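PDB 4MYZ: CurK, CurL fusion protein from Moorea producens 3L, which pairs the C-terminal docking domain of CurK with the N-terminal docking domain of CurL, probably the link that joins these two modules of the curacin A polyketide synthase. Local coordinates for residues Glu25-Ala28 / Leu29-Ile33; Ser53-Ala56 / Leu57-Ala60. One frame throughout, in Å; residues are numbered along the deposited sequence.

Contact 1: residues Glu25-Ala28 / Leu29-Ile33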
# COMPACT_ATOMS: atom_id res chain seq x y z
N GLU B 25 -5.74 6.76 2.29
CA GLU B 25 -4.67 6.95 1.33
C GLU B 25 -4.91 6.18 0.04
O GLU B 25 -4.61 6.69 -1.03
CB GLU B 25 -3.32 6.58 1.92
CG GLU B 25 -2.17 7.34 1.31
CD GLU B 25 -2.21 8.84 1.62
OE1 GLU B 25 -1.71 9.59 0.79
OE2 GLU B 25 -2.70 9.26 2.70
N ILE B 26 -5.47 4.97 0.15
CA ILE B 26 -5.79 4.17 -1.04
C ILE B 26 -6.82 4.88 -1.92
O ILE B 26 -6.69 4.92 -3.15
CB ILE B 26 -6.27 2.77 -0.66
CG1 ILE B 26 -5.13 1.97 -0.02
CG2 ILE B 26 -6.78 2.04 -1.87
CD1 ILE B 26 -5.54 0.67 0.59
N GLU B 27 -7.87 5.43 -1.30
CA GLU B 27 -8.86 6.22 -2.04
C GLU B 27 -8.20 7.36 -2.82
O GLU B 27 -8.49 7.58 -4.01
CB GLU B 27 -9.90 6.80 -1.08
CG GLU B 27 -10.92 7.74 -1.73
CD GLU B 27 -11.83 7.07 -2.74
OE1 GLU B 27 -12.01 5.83 -2.67
OE2 GLU B 27 -12.35 7.79 -3.63
N ALA B 28 -7.29 8.10 -2.18
CA ALA B 28 -6.62 9.20 -2.85
C ALA B 28 -5.77 8.70 -4.02
O ALA B 28 -5.71 9.34 -5.07
CB ALA B 28 -5.76 9.94 -1.85
N LEU B 29 -5.08 7.60 -3.82
CA LEU B 29 -4.24 7.01 -4.86
C LEU B 29 -5.07 6.52 -6.03
O LEU B 29 -4.66 6.68 -7.18
CB LEU B 29 -3.43 5.88 -4.24
CG LEU B 29 -2.38 5.11 -5.01
CD1 LEU B 29 -1.27 6.05 -5.41
CD2 LEU B 29 -1.85 4.00 -4.11
N GLU B 30 -6.26 5.98 -5.77
CA GLU B 30 -7.14 5.53 -6.84
C GLU B 30 -7.67 6.68 -7.68
O GLU B 30 -7.90 6.53 -8.89
CB GLU B 30 -8.32 4.73 -6.29
CG GLU B 30 -7.95 3.31 -5.91
CD GLU B 30 -9.16 2.42 -5.70
OE1 GLU B 30 -10.30 2.84 -5.97
OE2 GLU B 30 -8.95 1.27 -5.25
N LYS B 31 -7.90 7.81 -7.04
CA LYS B 31 -8.25 9.01 -7.78
C LYS B 31 -7.15 9.41 -8.77
O LYS B 31 -7.46 10.01 -9.80
CB LYS B 31 -8.57 10.18 -6.84
CG LYS B 31 -9.87 10.00 -6.06
CD LYS B 31 -10.58 11.32 -5.81
CE LYS B 31 -11.95 11.12 -5.17
NZ LYS B 31 -13.00 10.65 -6.13
N LEU B 32 -5.89 9.07 -8.47
CA LEU B 32 -4.78 9.38 -9.38
C LEU B 32 -4.57 8.36 -10.49
O LEU B 32 -4.46 8.73 -11.66
CB LEU B 32 -3.44 9.55 -8.63
CG LEU B 32 -3.40 10.70 -7.62
CD1 LEU B 32 -2.09 10.68 -6.86
CD2 LEU B 32 -3.58 12.03 -8.33
N ILE B 33 -4.48 7.08 -10.12
CA ILE B 33 -4.21 5.99 -11.05
C ILE B 33 -5.50 5.68 -11.78
O ILE B 33 -5.48 5.29 -12.94
CB ILE B 33 -3.78 4.68 -10.32
CG1 ILE B 33 -2.53 4.91 -9.46
CG2 ILE B 33 -3.52 3.56 -11.33
CD1 ILE B 33 -2.01 3.66 -8.79
O HOH W 1 -12.49 4.01 -4.73
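Glu27 and Lys31 face each other one turn apart on helix 15-32, in the CurK part of the fusion, where the backbone supplies the regular bonds and the side chains add looser ties. The i to i+4 ladder runs through Leu29 N to Glu25 O (3.0 Å), Glu30 N to Ile26 O (2.9 Å) and Lys31 N to Glu27 O (3.1 Å). The next rung, Leu32 N to Ala28 O, is a weak 3.4 Å, while Leu29 O accepts from both Leu32 N and Ile33 N.

Two electrostatic ties of Glu27 lie on the exposed side. Glu27 OE2 and Lys31 NZ form a long salt bridge at 3.9 Å; the glutamate chain bends at chi2 (65°) and lays its carboxylate across the lysine tail, OE2 coming 3.7 Å from CE. The carboxylates of Glu27 and Glu30 would repel, but their OE1 atoms stay 4.8 Å apart and one water donates to both. A third charge, the buried Glu25, forms a salt bridge with Arg68 of the second subunit.

Nonpolar packing belongs to the other faces. Ile26 CG2 lies 4.1 Å from Glu30 OE2, and the same side chain packs on Arg59 and Ala63 of helix 56-71, in the CurL part. Leu29 packs on Ala63 of that helix and on Leu71 of the second subunit, whose Arg68 packs on the small Ala28. Long charged chains thus suit the solvent side, with a long salt bridge and a shared water at Glu27, whereas the buried Glu25 has an arginine of the other subunit as its mate.

Contact 2: residues Ser53-Ala56 / Leu57-Ala60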
# COMPACT_ATOMS: atom_id res chain seq x y z
N SER B 53 -15.00 -9.88 1.90
CA SER B 53 -14.65 -8.47 2.01
C SER B 53 -13.18 -8.34 2.40
O SER B 53 -12.71 -9.03 3.28
CB SER B 53 -15.46 -7.77 3.08
OG SER B 53 -16.78 -7.61 2.64
N LEU B 54 -12.48 -7.43 1.74
CA LEU B 54 -11.02 -7.30 1.92
C LEU B 54 -10.69 -6.47 3.15
O LEU B 54 -11.40 -5.49 3.48
CB LEU B 54 -10.38 -6.62 0.74
CG LEU B 54 -10.54 -7.31 -0.60
CD1 LEU B 54 -9.77 -6.55 -1.68
CD2 LEU B 54 -10.10 -8.75 -0.50
N SER B 55 -9.61 -6.83 3.81
CA SER B 55 -9.09 -6.02 4.89
C SER B 55 -8.23 -4.87 4.35
O SER B 55 -7.83 -4.88 3.17
CB SER B 55 -8.22 -6.88 5.79
OG SER B 55 -7.05 -7.31 5.11
N ALA B 56 -7.93 -3.88 5.19
CA ALA B 56 -7.06 -2.77 4.78
C ALA B 56 -5.71 -3.25 4.26
O ALA B 56 -5.20 -2.71 3.29
CB ALA B 56 -6.86 -1.79 5.94
N LEU B 57 -5.12 -4.26 4.89
CA LEU B 57 -3.82 -4.73 4.45
C LEU B 57 -3.91 -5.39 3.07
O LEU B 57 -3.02 -5.25 2.25
CB LEU B 57 -3.18 -5.69 5.48
CG LEU B 57 -1.71 -6.07 5.21
CD1 LEU B 57 -0.81 -4.87 5.16
CD2 LEU B 57 -1.31 -7.07 6.32
N GLN B 58 -4.98 -6.12 2.83
CA GLN B 58 -5.21 -6.72 1.50
C GLN B 58 -5.37 -5.63 0.46
O GLN B 58 -4.80 -5.71 -0.64
CB GLN B 58 -6.44 -7.62 1.51
CG GLN B 58 -6.16 -8.96 2.21
CD GLN B 58 -7.42 -9.78 2.47
OE1 GLN B 58 -8.49 -9.25 2.71
NE2 GLN B 58 -7.23 -11.10 2.53
N ARG B 59 -6.21 -4.63 0.77
CA ARG B 59 -6.35 -3.51 -0.16
C ARG B 59 -5.03 -2.77 -0.38
O ARG B 59 -4.75 -2.29 -1.48
CB ARG B 59 -7.45 -2.55 0.27
CG ARG B 59 -8.84 -3.12 0.27
CD ARG B 59 -9.82 -1.97 0.24
NE ARG B 59 -11.23 -2.35 0.27
CZ ARG B 59 -11.95 -2.67 -0.78
NH1 ARG B 59 -11.41 -2.74 -1.99
NH2 ARG B 59 -13.25 -2.90 -0.63
N ALA B 60 -4.22 -2.67 0.67
CA ALA B 60 -2.91 -2.01 0.56
C ALA B 60 -2.03 -2.75 -0.40
O ALA B 60 -1.33 -2.10 -1.18
CB ALA B 60 -2.24 -1.88 1.89
O HOH W 2 -10.49 -10.51 4.21
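Ser55 and Gln58 close the N-terminus of helix 56-71, in the CurL part of the fusion, as the extended backbone of Leu54 and Ser55 gives way to helical angles at Ala56. Together they form a capping box, in which each side chain accepts from the other's backbone N-H. Ser55 N donates to Gln58 OE1 at 2.9 Å, nearly straight at 166°, and Gln58 N returns a weak bond to Ser55 OG at 3.3 Å. Serine suits the N-cap: its short hydroxyl, placed between backbone N and carbonyl carbon (chi1 67°), can turn back to a first-turn N-H. Glutamine is long enough for its amide oxygen to reach the residue before the helix. A leucine in its place would probably leave Ser55 N without its acceptor and the water held between Ser53 O and the glutamine oxygen with one mate fewer. The helical ladder then starts with Arg59 N to Ser55 O (2.9 Å) and continues with Ala60 N to Ala56 O (2.8 Å). Methyl side chains at Ala56 and Ala60 suit close approaches: Ala56 touches Glu19, and Ala60 meets Ala60 of the second subunit. Leu54 packs on the aliphatic stem of Arg59, with Leu54 CB 3.9 Å from Arg59 CG. Leu54 CD1 sits over one face of the guanidinium, 4.2 Å from Arg59 NH1.

Contact 1 is a stretch of helix 15-32 in the CurK part, contact 2 the loop and first turn of helix 56-71 in the CurL part. Their centres lie about 14 Å apart, on opposite sides of the chain's centre, yet they meet where Ile26 CD1 packs 3.6 Å from Ala60 N. The second subunit touches both. Glu25, Ile26 and Leu29 are buried in contact 1, as are Ala56, Leu57, Gln58 and Ala60 in contact 2; Glu27, Glu30, Lys31 and Arg59 lie exposed. Contact 1 pairs charged side chains along a helix already secured by its backbone, whereas contact 2 uses neutral polar groups to receive N-H groups where preceding helical carbonyls are lacking.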